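Local coordinates for protein 1,4-dihydroxy-2-naphthoyl-CoA hydrolase (Escherichia coli, PDB 4K49) that hydrolyses 1,4-dihydroxy-2-naphthoyl-CoA to 1,4-dihydroxy-2-naphthoate and CoA in menaquinone biosynthesis, and also cleaves many other acyl-CoA thioesters, at residues A[61-66]-A[114-118]. Numbering follows the deposited sequence.
With HFQ (2,4-dihydroxyphenacyl coenzyme A), chain F.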
loop_
_atom_site.group_PDB
_atom_site.type_symbol
_atom_site.label_atom_id
_atom_site.label_comp_id
_atom_site.label_asym_id
_atom_site.label_seq_id
_atom_site.Cartn_x
_atom_site.Cartn_y
_atom_site.Cartn_z
ATOM N N LEU A 61 -5.723 -1.808 1.320
ATOM C CA LEU A 61 -7.181 -1.936 1.259
ATOM C C LEU A 61 -7.705 -1.630 -0.143
ATOM O O LEU A 61 -8.499 -2.388 -0.686
ATOM C CB LEU A 61 -7.834 -1.014 2.285
ATOM C CG LEU A 61 -9.365 -1.053 2.343
ATOM C CD1 LEU A 61 -9.917 -2.453 2.658
ATOM C CD2 LEU A 61 -9.836 -0.040 3.352
ATOM N N ALA A 62 -7.259 -0.520 -0.731
ATOM C CA ALA A 62 -7.715 -0.155 -2.071
ATOM C C ALA A 62 -7.347 -1.216 -3.107
ATOM O O ALA A 62 -8.183 -1.620 -3.924
ATOM C CB ALA A 62 -7.163 1.205 -2.470
ATOM N N GLU A 63 -6.102 -1.674 -3.095
ATOM C CA GLU A 63 -5.718 -2.656 -4.096
ATOM C C GLU A 63 -6.390 -4.013 -3.840
ATOM O O GLU A 63 -6.704 -4.727 -4.785
ATOM C CB GLU A 63 -4.198 -2.792 -4.225
ATOM C CG GLU A 63 -3.813 -3.695 -5.408
ATOM C CD GLU A 63 -2.464 -3.381 -6.010
ATOM O OE1 GLU A 63 -1.880 -2.316 -5.714
ATOM O OE2 GLU A 63 -1.976 -4.213 -6.795
ATOM N N SER A 64 -6.642 -4.353 -2.576
ATOM C CA SER A 64 -7.348 -5.600 -2.255
ATOM C C SER A 64 -8.777 -5.603 -2.802
ATOM O O SER A 64 -9.215 -6.580 -3.424
ATOM C CB SER A 64 -7.402 -5.833 -0.737
ATOM O OG SER A 64 -6.104 -5.957 -0.174
ATOM N N ILE A 65 -9.509 -4.516 -2.565
ATOM C CA ILE A 65 -10.897 -4.453 -3.017
ATOM C C ILE A 65 -10.948 -4.359 -4.544
ATOM O O ILE A 65 -11.644 -5.144 -5.195
ATOM C CB ILE A 65 -11.652 -3.259 -2.406
ATOM C CG1 ILE A 65 -11.556 -3.284 -0.881
ATOM C CG2 ILE A 65 -13.135 -3.283 -2.821
ATOM C CD1 ILE A 65 -12.200 -2.050 -0.254
ATOM N N GLY A 66 -10.197 -3.420 -5.117
ATOM C CA GLY A 66 -10.198 -3.237 -6.563
ATOM C C GLY A 66 -9.756 -4.464 -7.354
ATOM O O GLY A 66 -10.354 -4.801 -8.389
ATOM N N TRP A 114 -10.467 0.985 -11.435
ATOM C CA TRP A 114 -11.368 0.969 -10.292
ATOM C C TRP A 114 -11.134 2.193 -9.439
ATOM O O TRP A 114 -9.988 2.619 -9.264
ATOM C CB TRP A 114 -11.115 -0.283 -9.443
ATOM C CG TRP A 114 -11.499 -1.532 -10.142
ATOM C CD1 TRP A 114 -10.692 -2.332 -10.901
ATOM C CD2 TRP A 114 -12.798 -2.132 -10.161
ATOM N NE1 TRP A 114 -11.418 -3.394 -11.399
ATOM C CE2 TRP A 114 -12.712 -3.291 -10.956
ATOM C CE3 TRP A 114 -14.029 -1.795 -9.589
ATOM C CZ2 TRP A 114 -13.813 -4.122 -11.181
ATOM C CZ3 TRP A 114 -15.123 -2.622 -9.816
ATOM C CH2 TRP A 114 -15.008 -3.768 -10.605
ATOM N N GLN A 115 -12.216 2.766 -8.920
ATOM C CA GLN A 115 -12.105 3.867 -7.965
ATOM C C GLN A 115 -12.407 3.302 -6.591
ATOM O O GLN A 115 -13.421 2.632 -6.396
ATOM C CB GLN A 115 -13.125 4.968 -8.284
ATOM C CG GLN A 115 -13.374 5.940 -7.122
ATOM C CD GLN A 115 -14.612 6.801 -7.321
ATOM O OE1 GLN A 115 -15.643 6.611 -6.656
ATOM N NE2 GLN A 115 -14.514 7.764 -8.228
ATOM N N ILE A 116 -11.530 3.557 -5.632
ATOM C CA ILE A 116 -11.812 3.145 -4.274
ATOM C C ILE A 116 -11.742 4.365 -3.375
ATOM O O ILE A 116 -10.712 5.035 -3.312
ATOM C CB ILE A 116 -10.826 2.070 -3.776
ATOM C CG1 ILE A 116 -10.806 0.876 -4.737
ATOM C CG2 ILE A 116 -11.212 1.619 -2.358
ATOM C CD1 ILE A 116 -9.709 0.964 -5.814
ATOM N N GLU A 117 -12.842 4.666 -2.688
ATOM C CA GLU A 117 -12.820 5.715 -1.685
ATOM C C GLU A 117 -12.872 5.063 -0.322
ATOM O O GLU A 117 -13.655 4.124 -0.096
ATOM C CB GLU A 117 -14.004 6.669 -1.862
ATOM C CG GLU A 117 -13.935 7.497 -3.150
ATOM C CD GLU A 117 -15.123 8.427 -3.298
ATOM O OE1 GLU A 117 -16.256 8.005 -2.963
ATOM O OE2 GLU A 117 -14.922 9.578 -3.746
ATOM N N ILE A 118 -12.041 5.563 0.586
ATOM C CA ILE A 118 -11.929 4.976 1.919
ATOM C C ILE A 118 -12.298 6.015 2.958
ATOM O O ILE A 118 -11.705 7.110 2.992
ATOM C CB ILE A 118 -10.509 4.457 2.179
ATOM C CG1 ILE A 118 -10.160 3.337 1.180
ATOM C CG2 ILE A 118 -10.357 4.003 3.641
ATOM C CD1 ILE A 118 -8.698 2.901 1.252
HETATM C CB HFQ F . -2.855 -7.329 -7.286
HETATM N N1A HFQ F . 1.686 -14.398 -16.943
HETATM O O1A HFQ F . 7.333 -7.726 -20.954
HETATM P P1A HFQ F . 7.213 -7.421 -19.450
HETATM C C1B HFQ F . -3.075 -7.646 -5.776
HETATM O O1B HFQ F . -2.197 -7.258 -4.939
HETATM C C1D HFQ F . 5.938 -11.975 -17.512
HETATM S S1P HFQ F . -1.712 -8.479 -8.036
HETATM C C2A HFQ F . 2.797 -14.429 -16.189
HETATM O O2A HFQ F . 8.546 -6.882 -18.905
HETATM P P2A HFQ F . 4.584 -6.614 -19.608
HETATM C C2B HFQ F . -4.254 -8.405 -5.300
HETATM O O2B HFQ F . -7.556 -10.422 -3.796
HETATM C C2D HFQ F . 6.792 -11.742 -18.606
HETATM O O2D HFQ F . 7.165 -12.944 -19.294
HETATM C C2P HFQ F . -0.097 -8.135 -7.385
HETATM N N3A HFQ F . 3.869 -13.683 -16.511
HETATM O O3A HFQ F . 6.098 -6.366 -19.191
HETATM C C3B HFQ F . -4.663 -8.190 -3.977
HETATM O O3B HFQ F . -4.590 -9.551 -7.427
HETATM C C3D HFQ F . 7.955 -11.195 -17.974
HETATM O O3D HFQ F . 8.604 -12.299 -17.290
HETATM P P3D HFQ F . 10.121 -12.798 -17.691
HETATM C C3P HFQ F . 0.600 -6.917 -7.906
HETATM C C4A HFQ F . 3.842 -12.892 -17.608
HETATM O O4A HFQ F . 3.947 -5.331 -19.880
HETATM C C4B HFQ F . -5.752 -8.863 -3.488
HETATM C C4D HFQ F . 7.423 -10.331 -16.956
HETATM O O4D HFQ F . 6.067 -10.804 -16.717
HETATM N N4P HFQ F . 0.701 -6.815 -9.275
HETATM C C5A HFQ F . 2.716 -12.833 -18.415
HETATM O O5A HFQ F . 4.466 -7.477 -20.868
HETATM C C5B HFQ F . -6.451 -9.756 -4.306
HETATM C C5D HFQ F . 7.395 -8.948 -17.450
HETATM O O5D HFQ F . 6.827 -8.732 -18.683
HETATM C C5P HFQ F . 1.552 -7.671 -10.017
HETATM O O5P HFQ F . 2.267 -8.559 -9.425
HETATM C C6A HFQ F . 1.601 -13.629 -18.050
HETATM N N6A HFQ F . 0.396 -13.609 -18.843
HETATM O O6A HFQ F . 3.921 -7.354 -18.407
HETATM C C6B HFQ F . -6.047 -9.976 -5.628
HETATM C C6P HFQ F . 1.656 -7.550 -11.518
HETATM N N7A HFQ F . 2.995 -11.948 -19.427
HETATM O O7A HFQ F . 9.987 -13.923 -18.838
HETATM C C7B HFQ F . -4.957 -9.310 -6.119
HETATM C C7P HFQ F . 3.116 -7.341 -11.942
HETATM C C8A HFQ F . 4.246 -11.479 -19.277
HETATM O O8A HFQ F . 10.906 -11.684 -18.192
HETATM N N8P HFQ F . 3.319 -6.916 -13.315
HETATM N N9A HFQ F . 4.757 -12.060 -18.174
HETATM O O9A HFQ F . 10.783 -13.403 -16.446
HETATM C C9P HFQ F . 3.365 -7.937 -14.366
HETATM O O9P HFQ F . 3.235 -9.073 -14.075
HETATM C CAP HFQ F . 3.581 -7.453 -15.790
HETATM O OAP HFQ F . 3.701 -6.060 -15.805
HETATM C CBP HFQ F . 2.412 -7.849 -16.697
HETATM C CCP HFQ F . 2.638 -7.146 -17.963
HETATM C CDP HFQ F . 2.447 -9.374 -16.927
HETATM C CEP HFQ F . 1.138 -7.431 -16.082
#
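In this hotdog fold the central helix 55-72 is wrapped by an antiparallel sheet, and here Leu61, Ala62, Ile65 and Gly66 meet Trp114, Ile116 and Ile118 of strand 111-119. The N-to-C directions of segments 61-66 and 114-118 differ by 134°. The interface is buried and largely apolar. Ile116 sits over Ala62, with the two CB atoms 4.0 Å apart. With Ile116 CG1 beside its backbone N (chi1 -55°) and chi2 at 93°, Ile116 CD1 lies 3.5 Å from Ala62 O. That carbonyl accepts the helix bond from Gly66 N. Ile116 CG2 also reaches Ile65 CD1, at 4.3 Å. At the N-terminal end of segment 61-66, Leu61 CD2 packs on Ile118 CD1 at 3.8 Å. The opposite side of the helix faces the bound 2,4-dihydroxyphenacyl-CoA. There Glu63, the inferred nucleophile or proton acceptor, puts OE2 3.3 Å from the ligand's CB, while OE1 is hydrogen-bonded to His89 NE2 of the second subunit. Cut back to an alanine, this position would probably leave that histidine without its carboxylate partner and open a gap beside the ligand. At the segment's C-terminal end Gly66 O lies 3.4 Å above the Trp114 ring plane, offset toward the rim near CD1 and NE1.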